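Local coordinates for protein flap endonuclease 1 (Methanocaldococcus jannaschii, PDB 1A76) that cleaves 5' flaps and degrades DNA from its 5' end during DNA replication and repair, using magnesium ions, at residues A[6-11]-A[233-238]; A[172-177]-A[194-199]; A[214-219]-A[256-261]. All coordinates share one frame; numbering follows the deposited sequence.

Contact 1: residues A[6-11]-A[233-238]; sequences GDFIPK and IGFKRA
F8, in the short 3-10 turn of residues 7-8, meets F235, the first residue of helix 235-244, and the contact is easiest to read by following F8 outward. Its CB sits over the face of the F235 ring, F8 CB lying 3.3 Å from F235 CD1. CG comes next, facing its counterpart: F8 CG and F235 CG are 3.4 Å apart. Beyond that point the F8 ring runs over the F235 methylene, with F8 CD2 3.5 Å from F235 CB. CE2 and CZ meet that same CB at a little greater distance, while F8 CE1 has K236 CG at 4.5 Å. The planes are only 7° apart, yet the two rings are displaced so far that almost none of one lies above the other; each instead receives the other's CB over its face, a reciprocal CH-pi pair. Helix 235-244, with G234 as its N-cap, lies in the I-domain and is consistent with part of the helix-three-turn-helix motif of FEN1 enzymes; F8 belongs to the N-domain, and the contact joins the two. A chi1 of -171° puts the F235 ring opposite the backbone N, toward residues 8 and 9, where I9 CG2 approaches F235 CE2 obliquely at 4.2 Å. I217, M221 and L207 also touch F235. The remaining face of the F8 ring has D7 OD1 3.6 Å above its plane, near the rim.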
loop_
_atom_site.group_PDB
_atom_site.type_symbol
_atom_site.label_atom_id
_atom_site.label_comp_id
_atom_site.label_asym_id
_atom_site.label_seq_id
_atom_site.Cartn_x
_atom_site.Cartn_y
_atom_site.Cartn_z
ATOM N N GLY A 6 3.762 -7.974 13.767
ATOM C CA GLY A 6 5.107 -7.636 14.214
ATOM C C GLY A 6 5.821 -8.523 15.222
ATOM O O GLY A 6 6.668 -9.343 14.863
ATOM N N ASP A 7 5.475 -8.338 16.489
ATOM C CA ASP A 7 6.056 -9.067 17.609
ATOM C C ASP A 7 5.833 -10.579 17.584
ATOM O O ASP A 7 6.435 -11.304 18.366
ATOM C CB ASP A 7 5.481 -8.496 18.915
ATOM C CG ASP A 7 6.150 -9.060 20.156
ATOM O OD1 ASP A 7 5.713 -10.128 20.642
ATOM O OD2 ASP A 7 7.112 -8.430 20.649
ATOM N N PHE A 8 4.994 -11.059 16.676
ATOM C CA PHE A 8 4.686 -12.480 16.652
ATOM C C PHE A 8 5.153 -13.325 15.487
ATOM O O PHE A 8 5.017 -14.539 15.521
ATOM C CB PHE A 8 3.186 -12.646 16.837
ATOM C CG PHE A 8 2.648 -11.848 17.977
ATOM C CD1 PHE A 8 2.811 -12.297 19.286
ATOM C CD2 PHE A 8 2.027 -10.623 17.754
ATOM C CE1 PHE A 8 2.368 -11.535 20.363
ATOM C CE2 PHE A 8 1.579 -9.855 18.823
ATOM C CZ PHE A 8 1.752 -10.315 20.133
ATOM N N ILE A 9 5.714 -12.711 14.461
ATOM C CA ILE A 9 6.171 -13.505 13.335
ATOM C C ILE A 9 7.652 -13.324 13.069
ATOM O O ILE A 9 8.226 -12.280 13.383
ATOM C CB ILE A 9 5.375 -13.160 12.058
ATOM C CG1 ILE A 9 5.616 -11.704 11.666
ATOM C CG2 ILE A 9 3.885 -13.377 12.304
ATOM C CD1 ILE A 9 4.815 -11.265 10.466
ATOM N N PRO A 10 8.306 -14.364 12.524
ATOM C CA PRO A 10 9.738 -14.248 12.227
ATOM C C PRO A 10 9.989 -13.221 11.128
ATOM O O PRO A 10 9.196 -13.078 10.202
ATOM C CB PRO A 10 10.149 -15.665 11.810
ATOM C CG PRO A 10 8.870 -16.347 11.401
ATOM C CD PRO A 10 7.768 -15.708 12.215
ATOM N N LYS A 11 11.079 -12.476 11.260
ATOM C CA LYS A 11 11.445 -11.478 10.266
ATOM C C LYS A 11 12.914 -11.188 10.451
ATOM O O LYS A 11 13.479 -11.503 11.494
ATOM C CB LYS A 11 10.627 -10.202 10.446
ATOM C CG LYS A 11 10.988 -9.406 11.674
ATOM C CD LYS A 11 9.878 -9.474 12.704
ATOM C CE LYS A 11 8.957 -8.283 12.585
ATOM N NZ LYS A 11 8.222 -8.346 11.298
ATOM N N ILE A 233 -9.494 -10.803 21.511
ATOM C CA ILE A 233 -8.485 -11.851 21.379
ATOM C C ILE A 233 -7.256 -11.360 20.607
ATOM O O ILE A 233 -7.378 -10.800 19.509
ATOM C CB ILE A 233 -9.066 -13.091 20.652
ATOM C CG1 ILE A 233 -10.076 -13.810 21.554
ATOM C CG2 ILE A 233 -7.957 -14.055 20.289
ATOM C CD1 ILE A 233 -11.133 -14.578 20.780
ATOM N N GLY A 234 -6.080 -11.562 21.195
ATOM C CA GLY A 234 -4.832 -11.163 20.558
ATOM C C GLY A 234 -4.182 -12.290 19.753
ATOM O O GLY A 234 -4.776 -13.356 19.567
ATOM N N PHE A 235 -2.950 -12.070 19.294
ATOM C CA PHE A 235 -2.251 -13.068 18.491
ATOM C C PHE A 235 -2.034 -14.407 19.212
ATOM O O PHE A 235 -2.309 -15.470 18.652
ATOM C CB PHE A 235 -0.906 -12.503 18.001
ATOM C CG PHE A 235 -0.207 -13.382 16.989
ATOM C CD1 PHE A 235 0.481 -14.524 17.394
ATOM C CD2 PHE A 235 -0.231 -13.067 15.633
ATOM C CE1 PHE A 235 1.137 -15.343 16.461
ATOM C CE2 PHE A 235 0.422 -13.878 14.700
ATOM C CZ PHE A 235 1.104 -15.016 15.115
ATOM N N LYS A 236 -1.554 -14.342 20.453
ATOM C CA LYS A 236 -1.279 -15.524 21.258
ATOM C C LYS A 236 -2.500 -16.412 21.442
ATOM O O LYS A 236 -2.428 -17.628 21.242
ATOM C CB LYS A 236 -0.749 -15.107 22.642
ATOM C CG LYS A 236 0.761 -14.969 22.744
ATOM C CD LYS A 236 1.252 -15.321 24.153
ATOM C CE LYS A 236 2.151 -16.555 24.146
ATOM N NZ LYS A 236 1.602 -17.683 24.961
ATOM N N ARG A 237 -3.620 -15.809 21.842
ATOM C CA ARG A 237 -4.849 -16.564 22.066
ATOM C C ARG A 237 -5.422 -17.117 20.767
ATOM O O ARG A 237 -5.930 -18.238 20.726
ATOM C CB ARG A 237 -5.894 -15.678 22.762
ATOM C CG ARG A 237 -7.298 -16.273 22.801
ATOM C CD ARG A 237 -7.421 -17.484 23.750
ATOM N NE ARG A 237 -8.823 -17.888 23.877
ATOM C CZ ARG A 237 -9.243 -19.138 24.045
ATOM N NH1 ARG A 237 -8.371 -20.141 24.114
ATOM N NH2 ARG A 237 -10.544 -19.387 24.119
ATOM N N ALA A 238 -5.325 -16.331 19.704
ATOM C CA ALA A 238 -5.834 -16.731 18.402
ATOM C C ALA A 238 -5.011 -17.892 17.841
ATOM O O ALA A 238 -5.559 -18.851 17.289
ATOM C CB ALA A 238 -5.802 -15.540 17.459
#

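Contact 2: residues A[172-177]-A[194-199]; sequences QDYDAL and MPELIE
The loop after strand 168-170 is part of the two-metal site of this nuclease, with D173 and D175 predicted to bind the second magnesium; Y174, between them, turns instead to strand 196-199 and meets E196 and I198. Its hydroxyl reaches the carboxylate, Y174 OH lying 2.6 Å from E196 OE2, with ring and carboxylate planes 31° apart. E196 gets there on an extended chain, CG anti to its backbone N at chi1 161°. Next to the hydroxyl-bearing carbon, I198 CD1 comes obliquely to 3.3 Å from Y174 CE1, while I198 CG1 lies at the ring edge, in its plane. The other branch of I198 serves L177: I198 CG2 presses to 3.5 Å from L177 CD1, and the two side chains cross at about a right angle. I198 thus touches both Y174 and L177, which are three residues apart, and L177 N bonds to Y174 O at 3.0 Å. K11 NZ salt-bridges E196 OE2 and hydrogen-bonds to Y174 OH, and R186 NE adds a second salt bridge to OE2. Two cations on one oxygen would be expected to keep E196 ionised, and through K11 the tyrosine hydroxyl joins the same charged cluster.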
loop_
_atom_site.group_PDB
_atom_site.type_symbol
_atom_site.label_atom_id
_atom_site.label_comp_id
_atom_site.label_asym_id
_atom_site.label_seq_id
_atom_site.Cartn_x
_atom_site.Cartn_y
_atom_site.Cartn_z
ATOM N N GLN A 172 4.659 -0.963 4.600
ATOM C CA GLN A 172 4.930 -0.872 6.033
ATOM C C GLN A 172 4.029 -1.848 6.788
ATOM O O GLN A 172 4.246 -2.137 7.973
ATOM C CB GLN A 172 4.678 0.549 6.533
ATOM C CG GLN A 172 5.707 1.549 6.050
ATOM C CD GLN A 172 7.103 1.165 6.470
ATOM O OE1 GLN A 172 7.442 1.224 7.650
ATOM N NE2 GLN A 172 7.916 0.755 5.515
ATOM N N ASP A 173 3.020 -2.352 6.083
ATOM C CA ASP A 173 2.054 -3.292 6.644
ATOM C C ASP A 173 2.452 -4.739 6.355
ATOM O O ASP A 173 3.186 -5.025 5.404
ATOM C CB ASP A 173 0.665 -3.031 6.055
ATOM C CG ASP A 173 0.028 -1.766 6.593
ATOM O OD1 ASP A 173 0.601 -1.137 7.508
ATOM O OD2 ASP A 173 -1.054 -1.400 6.099
ATOM N N TYR A 174 1.948 -5.650 7.176
ATOM C CA TYR A 174 2.243 -7.070 7.025
ATOM C C TYR A 174 1.147 -7.787 6.222
ATOM O O TYR A 174 1.321 -8.919 5.789
ATOM C CB TYR A 174 2.381 -7.724 8.408
ATOM C CG TYR A 174 3.598 -7.287 9.191
ATOM C CD1 TYR A 174 4.848 -7.856 8.951
ATOM C CD2 TYR A 174 3.504 -6.302 10.178
ATOM C CE1 TYR A 174 5.974 -7.450 9.677
ATOM C CE2 TYR A 174 4.631 -5.895 10.904
ATOM C CZ TYR A 174 5.851 -6.472 10.648
ATOM O OH TYR A 174 6.962 -6.076 11.363
ATOM N N ASP A 175 0.032 -7.099 6.016
ATOM C CA ASP A 175 -1.122 -7.626 5.296
ATOM C C ASP A 175 -0.884 -8.337 3.957
ATOM O O ASP A 175 -1.649 -9.221 3.591
ATOM C CB ASP A 175 -2.137 -6.503 5.099
ATOM C CG ASP A 175 -2.544 -5.855 6.409
ATOM O OD1 ASP A 175 -1.674 -5.227 7.048
ATOM O OD2 ASP A 175 -3.727 -5.973 6.799
ATOM N N ALA A 176 0.155 -7.960 3.221
ATOM C CA ALA A 176 0.441 -8.610 1.941
ATOM C C ALA A 176 0.646 -10.117 2.119
ATOM O O ALA A 176 0.417 -10.906 1.201
ATOM C CB ALA A 176 1.688 -7.995 1.313
ATOM N N LEU A 177 1.102 -10.507 3.301
ATOM C CA LEU A 177 1.348 -11.904 3.615
ATOM C C LEU A 177 0.032 -12.682 3.541
ATOM O O LEU A 177 -0.001 -13.827 3.093
ATOM C CB LEU A 177 1.945 -12.021 5.026
ATOM C CG LEU A 177 3.340 -11.408 5.227
ATOM C CD1 LEU A 177 3.724 -11.458 6.697
ATOM C CD2 LEU A 177 4.377 -12.168 4.379
ATOM N N MET A 194 16.013 -0.142 9.978
ATOM C CA MET A 194 16.588 -0.884 8.872
ATOM C C MET A 194 15.555 -1.631 8.037
ATOM O O MET A 194 14.484 -1.987 8.524
ATOM C CB MET A 194 17.594 -1.901 9.409
ATOM C CG MET A 194 18.864 -1.282 9.891
ATOM S SD MET A 194 19.943 -0.965 8.513
ATOM C CE MET A 194 20.597 -2.572 8.223
ATOM N N PRO A 195 15.859 -1.858 6.754
ATOM C CA PRO A 195 14.900 -2.584 5.920
ATOM C C PRO A 195 14.631 -3.900 6.625
ATOM O O PRO A 195 15.530 -4.457 7.257
ATOM C CB PRO A 195 15.641 -2.791 4.605
ATOM C CG PRO A 195 16.663 -1.722 4.576
ATOM C CD PRO A 195 17.059 -1.459 6.004
ATOM N N GLU A 196 13.400 -4.384 6.533
ATOM C CA GLU A 196 13.021 -5.634 7.171
ATOM C C GLU A 196 12.316 -6.571 6.190
ATOM O O GLU A 196 11.322 -6.202 5.548
ATOM C CB GLU A 196 12.105 -5.353 8.362
ATOM C CG GLU A 196 11.278 -6.562 8.822
ATOM C CD GLU A 196 10.441 -6.253 10.055
ATOM O OE1 GLU A 196 11.034 -5.926 11.097
ATOM O OE2 GLU A 196 9.196 -6.328 9.981
ATOM N N LEU A 197 12.835 -7.785 6.086
ATOM C CA LEU A 197 12.255 -8.767 5.191
ATOM C C LEU A 197 11.461 -9.820 5.956
ATOM O O LEU A 197 11.911 -10.338 6.988
ATOM C CB LEU A 197 13.359 -9.452 4.375
ATOM C CG LEU A 197 12.921 -10.640 3.511
ATOM C CD1 LEU A 197 12.150 -10.137 2.307
ATOM C CD2 LEU A 197 14.134 -11.442 3.084
ATOM N N ILE A 198 10.270 -10.113 5.444
ATOM C CA ILE A 198 9.402 -11.135 6.020
ATOM C C ILE A 198 9.148 -12.140 4.901
ATOM O O ILE A 198 8.624 -11.781 3.843
ATOM C CB ILE A 198 8.027 -10.574 6.494
ATOM C CG1 ILE A 198 8.215 -9.504 7.574
ATOM C CG2 ILE A 198 7.179 -11.718 7.078
ATOM C CD1 ILE A 198 8.007 -8.084 7.091
ATOM N N GLU A 199 9.556 -13.388 5.118
ATOM C CA GLU A 199 9.336 -14.447 4.133
ATOM C C GLU A 199 8.183 -15.301 4.626
ATOM O O GLU A 199 8.292 -15.929 5.675
ATOM C CB GLU A 199 10.585 -15.331 3.973
ATOM C CG GLU A 199 10.656 -16.029 2.617
ATOM C CD GLU A 199 11.553 -17.261 2.607
ATOM O OE1 GLU A 199 12.531 -17.293 3.384
ATOM O OE2 GLU A 199 11.279 -18.195 1.815
#

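Contact 3: residues A[214-219]-A[256-261]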
loop_
_atom_site.group_PDB
_atom_site.type_symbol
_atom_site.label_atom_id
_atom_site.label_comp_id
_atom_site.label_asym_id
_atom_site.label_seq_id
_atom_site.Cartn_x
_atom_site.Cartn_y
_atom_site.Cartn_z
ATOM N N LEU A 214 -3.055 -18.480 9.253
ATOM C CA LEU A 214 -2.574 -17.108 9.483
ATOM C C LEU A 214 -3.704 -16.096 9.269
ATOM O O LEU A 214 -3.855 -15.131 10.033
ATOM C CB LEU A 214 -1.391 -16.793 8.542
ATOM C CG LEU A 214 -0.658 -15.451 8.733
ATOM C CD1 LEU A 214 -0.125 -15.348 10.163
ATOM C CD2 LEU A 214 0.496 -15.343 7.730
ATOM N N ILE A 215 -4.502 -16.332 8.229
ATOM C CA ILE A 215 -5.643 -15.478 7.905
ATOM C C ILE A 215 -6.663 -15.530 9.064
ATOM O O ILE A 215 -7.279 -14.526 9.414
ATOM C CB ILE A 215 -6.311 -15.959 6.578
ATOM C CG1 ILE A 215 -5.410 -15.617 5.392
ATOM C CG2 ILE A 215 -7.677 -15.283 6.365
ATOM C CD1 ILE A 215 -5.770 -16.351 4.107
ATOM N N ASP A 216 -6.827 -16.704 9.666
ATOM C CA ASP A 216 -7.756 -16.844 10.781
ATOM C C ASP A 216 -7.249 -15.994 11.956
ATOM O O ASP A 216 -8.016 -15.254 12.570
ATOM C CB ASP A 216 -7.882 -18.318 11.184
ATOM C CG ASP A 216 -8.837 -19.102 10.279
ATOM O OD1 ASP A 216 -9.511 -18.492 9.424
ATOM O OD2 ASP A 216 -8.910 -20.341 10.425
ATOM N N ILE A 217 -5.950 -16.091 12.253
ATOM C CA ILE A 217 -5.342 -15.312 13.330
ATOM C C ILE A 217 -5.619 -13.833 13.034
ATOM O O ILE A 217 -6.021 -13.078 13.918
ATOM C CB ILE A 217 -3.802 -15.535 13.407
ATOM C CG1 ILE A 217 -3.499 -16.946 13.911
ATOM C CG2 ILE A 217 -3.170 -14.515 14.354
ATOM C CD1 ILE A 217 -2.082 -17.402 13.624
ATOM N N ALA A 218 -5.430 -13.441 11.775
ATOM C CA ALA A 218 -5.675 -12.070 11.351
ATOM C C ALA A 218 -7.125 -11.672 11.598
ATOM O O ALA A 218 -7.412 -10.575 12.096
ATOM C CB ALA A 218 -5.343 -11.914 9.870
ATOM N N ILE A 219 -8.049 -12.560 11.240
ATOM C CA ILE A 219 -9.459 -12.270 11.433
ATOM C C ILE A 219 -9.759 -12.078 12.923
ATOM O O ILE A 219 -10.474 -11.144 13.283
ATOM C CB ILE A 219 -10.341 -13.378 10.804
ATOM C CG1 ILE A 219 -10.247 -13.282 9.268
ATOM C CG2 ILE A 219 -11.792 -13.215 11.226
ATOM C CD1 ILE A 219 -10.870 -14.456 8.519
ATOM N N GLU A 256 -19.607 -12.570 11.404
ATOM C CA GLU A 256 -20.559 -12.663 10.297
ATOM C C GLU A 256 -19.761 -12.441 9.021
ATOM O O GLU A 256 -18.846 -11.632 9.008
ATOM C CB GLU A 256 -21.627 -11.575 10.417
ATOM C CG GLU A 256 -22.833 -11.776 9.502
ATOM C CD GLU A 256 -23.969 -10.815 9.817
ATOM O OE1 GLU A 256 -23.689 -9.731 10.365
ATOM O OE2 GLU A 256 -25.141 -11.142 9.513
ATOM N N TYR A 257 -20.100 -13.137 7.948
ATOM C CA TYR A 257 -19.368 -12.974 6.680
ATOM C C TYR A 257 -17.913 -13.428 6.769
ATOM O O TYR A 257 -17.046 -12.952 6.029
ATOM C CB TYR A 257 -19.426 -11.520 6.186
ATOM C CG TYR A 257 -20.829 -10.956 6.113
ATOM C CD1 TYR A 257 -21.835 -11.619 5.405
ATOM C CD2 TYR A 257 -21.164 -9.784 6.794
ATOM C CE1 TYR A 257 -23.152 -11.124 5.380
ATOM C CE2 TYR A 257 -22.471 -9.284 6.780
ATOM C CZ TYR A 257 -23.458 -9.959 6.073
ATOM O OH TYR A 257 -24.752 -9.470 6.060
ATOM N N TYR A 258 -17.662 -14.364 7.680
ATOM C CA TYR A 258 -16.335 -14.942 7.865
ATOM C C TYR A 258 -15.852 -15.534 6.542
ATOM O O TYR A 258 -14.700 -15.334 6.154
ATOM C CB TYR A 258 -16.398 -16.030 8.948
ATOM C CG TYR A 258 -15.236 -16.997 8.993
ATOM C CD1 TYR A 258 -13.915 -16.546 8.944
ATOM C CD2 TYR A 258 -15.461 -18.363 9.138
ATOM C CE1 TYR A 258 -12.858 -17.429 9.041
ATOM C CE2 TYR A 258 -14.409 -19.258 9.237
ATOM C CZ TYR A 258 -13.111 -18.786 9.190
ATOM O OH TYR A 258 -12.074 -19.675 9.309
ATOM N N ASP A 259 -16.743 -16.239 5.843
ATOM C CA ASP A 259 -16.409 -16.870 4.561
ATOM C C ASP A 259 -16.131 -15.841 3.482
ATOM O O ASP A 259 -15.309 -16.061 2.590
ATOM C CB ASP A 259 -17.549 -17.765 4.085
ATOM C CG ASP A 259 -17.668 -19.045 4.888
ATOM O OD1 ASP A 259 -16.644 -19.510 5.429
ATOM O OD2 ASP A 259 -18.792 -19.592 4.967
ATOM N N GLU A 260 -16.831 -14.717 3.560
ATOM C CA GLU A 260 -16.665 -13.648 2.596
ATOM C C GLU A 260 -15.298 -12.985 2.772
ATOM O O GLU A 260 -14.614 -12.691 1.794
ATOM C CB GLU A 260 -17.784 -12.612 2.780
ATOM C CG GLU A 260 -19.157 -13.049 2.248
ATOM C CD GLU A 260 -19.751 -14.262 2.972
ATOM O OE1 GLU A 260 -19.595 -14.399 4.210
ATOM O OE2 GLU A 260 -20.391 -15.087 2.284
ATOM N N ILE A 261 -14.906 -12.757 4.023
ATOM C CA ILE A 261 -13.626 -12.123 4.326
ATOM C C ILE A 261 -12.489 -13.006 3.814
ATOM O O ILE A 261 -11.537 -12.513 3.199
ATOM C CB ILE A 261 -13.461 -11.897 5.857
ATOM C CG1 ILE A 261 -14.523 -10.918 6.357
ATOM C CG2 ILE A 261 -12.068 -11.346 6.170
ATOM C CD1 ILE A 261 -14.748 -10.991 7.852
#
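The ring of Y258 is met edge-on by both of its partners on helix 211-221: D216 OD1 and I219 CD1 lie near its plane, at the rim, and neither sits over a face. K262, one turn further along helix 258-266, makes a cation-pi contact with the same ring. Y258 OH donates a hydrogen bond of 2.8 Å to D216 OD1. The hydroxyl comes to that oxygen from above the carboxylate, 36° out of its plane, and carboxylate and ring are tilted 47° against each other. Just beside the bond, I219 CD1 touches the ring edge at 3.6 Å from Y258 CE1, the isoleucine crossing the tyrosine at about a right angle. For Y258, chi1 163° carries the ring away from the backbone N, and the side chain stretches across to the other helix. I261 CG2 packs on both CG1 and CD1 of I219, 4.1 Å from I219 CD1. The contact joins helix 211-221, in the I-domain, to the start of helix 258-266, for which Y257 is the N-cap; L251 of helix 247-254 touches D216, I219 and Y258 alike. The buried carboxylate of D216 has its charge met on the other oxygen, where K248 NZ forms a salt bridge with OD2. Held by lysine and tyrosine together, D216 would be expected to remain ionised, leaving OD1 a strong acceptor for the phenol.

Contact 2 is nested inside the loop that contact 1 closes, and the two meet in space: K11 NZ is 2.6 Å from E196 OE2. The segments of contacts 1 and 3 alternate along the chain, and the two contacts join through F235 CD2, which packs 3.5 Å from I217 CG2. Contact 2 closes before contact 3 begins, and their nearest atoms stay about 5 Å apart. Bound manganese lies about 9 Å from the Y174 side chain, about 11 Å from that of I261 and about 14 Å from that of I9. Only contact 2 includes predicted metal ligands; the I261 side chain is about 8 Å from that of D224, a known ligand of the second magnesium.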